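Endoglucanase EG-II (Hypocrea jecorina, PDB 3QR3) is an endoglucanase (EC 3.2.1.4) of glycoside hydrolase family 5, cleaving internal beta-1,4-glucosidic bonds of cellulose with a TIM-barrel catalytic domain. Local coordinates at residues I146-H151 with D185-G190; L62-Q67 with V102-Y107. All coordinates share one frame; numbering follows the deposited sequence.

Interaction 1: residues I146-H151 with D185-G190. With SO4 (sulfate ion), chain C; SO4 (sulfate ion), chain D.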
loop_
_atom_site.group_PDB
_atom_site.type_symbol
_atom_site.label_atom_id
_atom_site.label_comp_id
_atom_site.label_asym_id
_atom_site.label_seq_id
_atom_site.Cartn_x
_atom_site.Cartn_y
_atom_site.Cartn_z
ATOM N N ILE A 146 5.781 -3.409 4.220
ATOM C CA ILE A 146 6.473 -3.201 5.496
ATOM C C ILE A 146 5.998 -1.997 6.306
ATOM O O ILE A 146 5.776 -2.102 7.519
ATOM C CB ILE A 146 8.001 -3.136 5.265
ATOM C CG1 ILE A 146 8.508 -4.514 4.845
ATOM C CG2 ILE A 146 8.730 -2.662 6.518
ATOM C CD1 ILE A 146 10.056 -4.614 4.757
ATOM N N MET A 147 5.832 -0.858 5.647
ATOM C CA MET A 147 5.473 0.362 6.351
ATOM C C MET A 147 4.959 1.439 5.411
ATOM O O MET A 147 5.534 1.689 4.362
ATOM C CB MET A 147 6.662 0.899 7.157
ATOM C CG MET A 147 6.346 2.159 7.967
ATOM S SD MET A 147 4.982 1.934 9.128
ATOM C CE MET A 147 5.569 0.503 10.021
ATOM N N ASN A 148 3.869 2.081 5.813
ATOM C CA ASN A 148 3.312 3.180 5.051
ATOM C C ASN A 148 4.013 4.497 5.398
ATOM O O ASN A 148 4.083 4.888 6.566
ATOM C CB ASN A 148 1.810 3.295 5.341
ATOM C CG ASN A 148 1.152 4.402 4.548
ATOM O OD1 ASN A 148 0.957 4.275 3.346
ATOM N ND2 ASN A 148 0.793 5.489 5.224
ATOM N N GLU A 149 4.556 5.153 4.380
ATOM C CA GLU A 149 5.027 6.542 4.469
ATOM C C GLU A 149 5.933 6.925 5.646
ATOM O O GLU A 149 5.600 7.834 6.420
ATOM C CB GLU A 149 3.841 7.511 4.349
ATOM C CG GLU A 149 3.189 7.407 2.979
ATOM C CD GLU A 149 2.248 8.542 2.654
ATOM O OE1 GLU A 149 1.997 9.376 3.539
ATOM O OE2 GLU A 149 1.771 8.595 1.494
ATOM N N PRO A 150 7.098 6.254 5.767
ATOM C CA PRO A 150 8.106 6.798 6.674
ATOM C C PRO A 150 8.390 8.233 6.284
ATOM O O PRO A 150 8.371 8.559 5.089
ATOM C CB PRO A 150 9.347 5.935 6.382
ATOM C CG PRO A 150 8.785 4.630 5.875
ATOM C CD PRO A 150 7.588 5.066 5.044
ATOM N N HIS A 151 8.645 9.078 7.277
ATOM C CA HIS A 151 8.998 10.466 7.022
ATOM C C HIS A 151 9.820 11.018 8.178
ATOM O O HIS A 151 9.631 10.625 9.329
ATOM C CB HIS A 151 7.746 11.320 6.821
ATOM C CG HIS A 151 6.857 11.391 8.030
ATOM N ND1 HIS A 151 6.988 12.369 8.992
ATOM C CD2 HIS A 151 5.828 10.605 8.428
ATOM C CE1 HIS A 151 6.074 12.185 9.932
ATOM N NE2 HIS A 151 5.350 11.127 9.611
ATOM N N ASP A 185 10.570 10.633 3.136
ATOM C CA ASP A 185 9.746 11.642 2.473
ATOM C C ASP A 185 8.366 11.115 2.071
ATOM O O ASP A 185 7.908 11.340 0.955
ATOM C CB ASP A 185 10.470 12.206 1.250
ATOM C CG ASP A 185 11.529 13.232 1.622
ATOM O OD1 ASP A 185 11.159 14.348 2.053
ATOM O OD2 ASP A 185 12.729 12.922 1.479
ATOM N N TRP A 186 7.710 10.422 2.994
ATOM C CA TRP A 186 6.368 9.907 2.771
ATOM C C TRP A 186 6.344 8.988 1.549
ATOM O O TRP A 186 5.352 8.929 0.821
ATOM C CB TRP A 186 5.381 11.061 2.594
ATOM C CG TRP A 186 5.518 12.134 3.624
ATOM C CD1 TRP A 186 6.368 13.205 3.588
ATOM C CD2 TRP A 186 4.758 12.268 4.837
ATOM N NE1 TRP A 186 6.193 13.986 4.711
ATOM C CE2 TRP A 186 5.213 13.434 5.492
ATOM C CE3 TRP A 186 3.737 11.515 5.432
ATOM C CZ2 TRP A 186 4.688 13.861 6.716
ATOM C CZ3 TRP A 186 3.221 11.938 6.654
ATOM C CH2 TRP A 186 3.690 13.104 7.276
ATOM N N GLN A 187 7.443 8.275 1.328
ATOM C CA GLN A 187 7.548 7.377 0.178
ATOM C C GLN A 187 7.455 8.068 -1.181
ATOM O O GLN A 187 7.243 7.409 -2.196
ATOM C CB GLN A 187 6.471 6.300 0.250
ATOM C CG GLN A 187 6.776 5.184 1.237
ATOM C CD GLN A 187 5.737 4.083 1.165
ATOM O OE1 GLN A 187 4.775 4.082 1.926
ATOM N NE2 GLN A 187 5.902 3.163 0.216
ATOM N N SER A 188 7.624 9.380 -1.224
ATOM C CA SER A 188 7.482 10.082 -2.499
ATOM C C SER A 188 8.414 9.566 -3.588
ATOM O O SER A 188 9.633 9.462 -3.399
ATOM C CB SER A 188 7.680 11.586 -2.341
ATOM O OG SER A 188 7.680 12.188 -3.627
ATOM N N ALA A 189 7.827 9.241 -4.734
ATOM C CA ALA A 189 8.591 8.802 -5.889
ATOM C C ALA A 189 9.540 9.909 -6.348
ATOM O O ALA A 189 10.591 9.638 -6.919
ATOM C CB ALA A 189 7.637 8.381 -7.034
ATOM N N GLY A 190 9.158 11.158 -6.107
ATOM C CA GLY A 190 9.978 12.291 -6.515
ATOM C C GLY A 190 11.263 12.458 -5.717
ATOM O O GLY A 190 12.263 12.959 -6.233
HETATM S S SO4 C . 8.808 15.434 -4.427
HETATM O O1 SO4 C . 8.649 14.366 -3.456
HETATM O O2 SO4 C . 10.222 15.778 -4.566
HETATM O O3 SO4 C . 8.296 14.985 -5.722
HETATM O O4 SO4 C . 8.053 16.596 -3.969
HETATM S S SO4 D . 7.293 17.415 4.914
HETATM O O1 SO4 D . 6.855 16.729 6.125
HETATM O O2 SO4 D . 8.119 18.564 5.279
HETATM O O3 SO4 D . 8.086 16.500 4.103
HETATM O O4 SO4 D . 6.134 17.871 4.156
HETATM O O HOH W 1 3.088 10.581 -0.021
#

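Interaction 2: residues L62-Q67 with V102-Y107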
loop_
_atom_site.group_PDB
_atom_site.type_symbol
_atom_site.label_atom_id
_atom_site.label_comp_id
_atom_site.label_asym_id
_atom_site.label_seq_id
_atom_site.Cartn_x
_atom_site.Cartn_y
_atom_site.Cartn_z
ATOM N N LEU A 62 -4.381 -3.378 1.524
ATOM C CA LEU A 62 -5.285 -3.415 2.673
ATOM C C LEU A 62 -4.630 -2.768 3.886
ATOM O O LEU A 62 -4.006 -3.453 4.714
ATOM C CB LEU A 62 -5.672 -4.861 2.993
ATOM C CG LEU A 62 -6.171 -5.741 1.835
ATOM C CD1 LEU A 62 -6.563 -7.132 2.343
ATOM C CD2 LEU A 62 -7.351 -5.101 1.119
ATOM N N PRO A 63 -4.761 -1.440 3.992
ATOM C CA PRO A 63 -4.145 -0.672 5.075
ATOM C C PRO A 63 -4.713 -1.074 6.414
ATOM O O PRO A 63 -5.927 -1.234 6.533
ATOM C CB PRO A 63 -4.568 0.768 4.768
ATOM C CG PRO A 63 -4.920 0.777 3.351
ATOM C CD PRO A 63 -5.495 -0.576 3.061
ATOM N N VAL A 64 -3.846 -1.226 7.412
ATOM C CA VAL A 64 -4.308 -1.529 8.761
ATOM C C VAL A 64 -3.338 -0.964 9.785
ATOM O O VAL A 64 -2.123 -0.904 9.550
ATOM C CB VAL A 64 -4.502 -3.043 8.981
ATOM C CG1 VAL A 64 -3.219 -3.787 8.667
ATOM C CG2 VAL A 64 -4.961 -3.318 10.431
ATOM N N GLY A 65 -3.880 -0.530 10.915
ATOM C CA GLY A 65 -3.058 0.028 11.970
ATOM C C GLY A 65 -2.305 -1.053 12.718
ATOM O O GLY A 65 -2.858 -2.103 13.045
ATOM N N TRP A 66 -1.025 -0.801 12.971
ATOM C CA TRP A 66 -0.214 -1.669 13.822
ATOM C C TRP A 66 -0.934 -1.919 15.153
ATOM O O TRP A 66 -1.078 -3.060 15.589
ATOM C CB TRP A 66 1.126 -0.980 14.070
ATOM C CG TRP A 66 2.164 -1.754 14.809
ATOM C CD1 TRP A 66 2.042 -2.982 15.403
ATOM C CD2 TRP A 66 3.498 -1.314 15.058
ATOM N NE1 TRP A 66 3.242 -3.340 15.989
ATOM C CE2 TRP A 66 4.145 -2.324 15.802
ATOM C CE3 TRP A 66 4.209 -0.152 14.731
ATOM C CZ2 TRP A 66 5.473 -2.209 16.218
ATOM C CZ3 TRP A 66 5.525 -0.040 15.145
ATOM C CH2 TRP A 66 6.144 -1.067 15.879
ATOM N N GLN A 67 -1.405 -0.847 15.780
ATOM C CA GLN A 67 -2.048 -0.947 17.094
ATOM C C GLN A 67 -3.246 -1.875 17.044
ATOM O O GLN A 67 -3.535 -2.587 18.002
ATOM C CB GLN A 67 -2.470 0.435 17.618
ATOM C CG GLN A 67 -1.290 1.318 18.049
ATOM C CD GLN A 67 -0.708 2.141 16.900
ATOM O OE1 GLN A 67 -0.736 1.725 15.732
ATOM N NE2 GLN A 67 -0.198 3.326 17.225
ATOM N N VAL A 102 -0.553 -6.373 2.416
ATOM C CA VAL A 102 -0.778 -6.093 3.827
ATOM C C VAL A 102 0.039 -4.853 4.151
ATOM O O VAL A 102 1.264 -4.870 4.058
ATOM C CB VAL A 102 -0.344 -7.288 4.699
ATOM C CG1 VAL A 102 -0.371 -6.928 6.205
ATOM C CG2 VAL A 102 -1.233 -8.493 4.418
ATOM N N ASP A 103 -0.639 -3.760 4.482
ATOM C CA ASP A 103 0.035 -2.469 4.661
ATOM C C ASP A 103 -0.111 -1.981 6.090
ATOM O O ASP A 103 -1.222 -1.697 6.543
ATOM C CB ASP A 103 -0.533 -1.424 3.688
ATOM C CG ASP A 103 -0.402 0.006 4.205
ATOM O OD1 ASP A 103 0.702 0.390 4.642
ATOM O OD2 ASP A 103 -1.406 0.758 4.159
ATOM N N ILE A 104 1.008 -1.900 6.804
ATOM C CA ILE A 104 1.005 -1.371 8.167
ATOM C C ILE A 104 1.039 0.153 8.078
ATOM O O ILE A 104 2.038 0.728 7.680
ATOM C CB ILE A 104 2.200 -1.912 8.976
ATOM C CG1 ILE A 104 2.168 -3.443 8.997
ATOM C CG2 ILE A 104 2.156 -1.400 10.412
ATOM C CD1 ILE A 104 0.919 -4.017 9.666
ATOM N N HIS A 105 -0.070 0.801 8.425
ATOM C CA HIS A 105 -0.259 2.211 8.084
ATOM C C HIS A 105 0.258 3.115 9.218
ATOM O O HIS A 105 -0.514 3.846 9.835
ATOM C CB HIS A 105 -1.750 2.466 7.810
ATOM C CG HIS A 105 -2.012 3.456 6.718
ATOM N ND1 HIS A 105 -1.761 3.183 5.386
ATOM C CD2 HIS A 105 -2.506 4.715 6.760
ATOM C CE1 HIS A 105 -2.090 4.237 4.656
ATOM N NE2 HIS A 105 -2.548 5.178 5.466
ATOM N N ASN A 106 1.563 3.073 9.491
ATOM C CA ASN A 106 2.074 3.706 10.711
ATOM C C ASN A 106 3.172 4.770 10.616
ATOM O O ASN A 106 3.660 5.236 11.640
ATOM C CB ASN A 106 2.483 2.649 11.726
ATOM C CG ASN A 106 1.329 2.190 12.576
ATOM O OD1 ASN A 106 1.201 2.592 13.729
ATOM N ND2 ASN A 106 0.476 1.343 12.014
ATOM N N TYR A 107 3.559 5.144 9.404
ATOM C CA TYR A 107 4.500 6.238 9.200
ATOM C C TYR A 107 5.810 6.022 9.965
ATOM O O TYR A 107 6.437 6.982 10.414
ATOM C CB TYR A 107 3.841 7.563 9.595
ATOM C CG TYR A 107 2.516 7.779 8.898
ATOM C CD1 TYR A 107 1.338 7.293 9.446
ATOM C CD2 TYR A 107 2.448 8.443 7.681
ATOM C CE1 TYR A 107 0.124 7.473 8.810
ATOM C CE2 TYR A 107 1.224 8.631 7.030
ATOM C CZ TYR A 107 0.073 8.142 7.608
ATOM O OH TYR A 107 -1.140 8.311 6.987
#

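Interaction 1: residues I146-H151 with D185-G190
His151 lies flat against Trp186 in an offset stack, the His151 ring centroid 3.7 Å from that of the Trp186 six-membered ring and the planes 4° apart. With chi1 at 63°, CG of His151 sits between its backbone N and carbonyl carbon, which puts the ring over the benzo part while its CB makes a CH-pi contact over the five-membered ring. Glu149 comes to the indole from the edge: OE1 stands 3.3 Å from Trp186 CE3, with carboxylate and ring nearly perpendicular. Two hydrogen bonds join the two loops, Trp186 N to Pro150 O at 2.9 Å and the almost straight (172°) Glu149 N to Gln187 OE1 at 2.7 Å. A water donates to both Glu149 OE2 and Trp186 O, and Trp186 NE1 donates to O1 of a sulfate ion, probably from the crystallisation liquor, at 3.2 Å.

Positive phi angles at Asp185, Trp186 and Gln187 coil that loop into a left-handed turn, which presents the indole and the amide to the same partner. Farther out, His219 ND1 bonds to Glu149 OE2, Thr19 O receives His151 NE2, and Asp217 O receives Gln187 NE2. Asn148-Glu149-Pro150 is the Asn-Glu-Pro signature of family 5, consistent with an active-site cleft here. The two loops follow strands 142-145 and 179-182 of the barrel, with strand 214-219 beside Gln187 and helix 155-171 packed on Met147 and Pro150.

Interaction 2: residues L62-Q67 with V102-Y107
Val64 binds the neighbouring strand through both of its backbone polar atoms: its N donates to Asp103 O at 2.8 Å, nearly along the C=O axis, and its O accepts from His105 N at 2.9 Å, the donor standing well above the carbonyl plane. With a weak Asp103 N to Leu62 O bond, this is the parallel pairing of strands 59-64 and 99-104, whose short segments have axes 30° apart. The Val64 side chain shares a sheet face with Leu62, Val102 and Ile104; its CG1 loosely meets Ile104 CD1 at 4.3 Å.

Asp103 and Pro63 project from the other face. There the carboxylate of Asp103 lies against the proline, OD2 3.2 Å from Pro63 CB. The same OD2 receives His105 ND1 at 2.7 Å on its syn lone pair, close to the imidazole plane, a bond that limits rotation of both side chains. Pro63 CB also approaches the imidazole obliquely, so one proline packs against both members of the pair. Asp103 OD1 has a long, weak ion pair with Arg61.

Beyond the strands, an inverse gamma turn centred on His105 swings Asn106 toward the start of the short helix 66-69, which Gly65 precedes as N-cap. The Asn106 side chain, its CG 3.5 Å from Trp66 CB, packs against Trp66 and Gln67, its amide plane steeply inclined to the indole. Trp66 CB packs on Ile104 CG2 at 3.8 Å, while chi1 of -174° sends the indole away from residues 102-107 to meet Trp110 edge-to-face and touch Phe125. Helix 80-95 covers Leu62, Val64 and Val102, helix 122-136 covers Ile104 and Trp66, and strand 142-145 continues the sheet beyond Val102.

From the N terminus, strand 59-64 leads through helices 66-69 and 80-95 to strand 99-104, and interaction 2 closes this beta-alpha-beta unit of the TIM barrel. The chain then passes helix 122-136 and strand 142-145 before interaction 1 opens; it closes after helix 155-171 and strand 179-182, joining the loops that follow those two strands. The contacts are therefore in series, neither nested nor crossed. In space they adjoin, with centres about 13 Å apart: a probable hydrogen bond runs from Asn148 N to Ile104 O, and Asn148 packs on Asp103 and His105. Together they tie four successive barrel strands at their C-terminal ends.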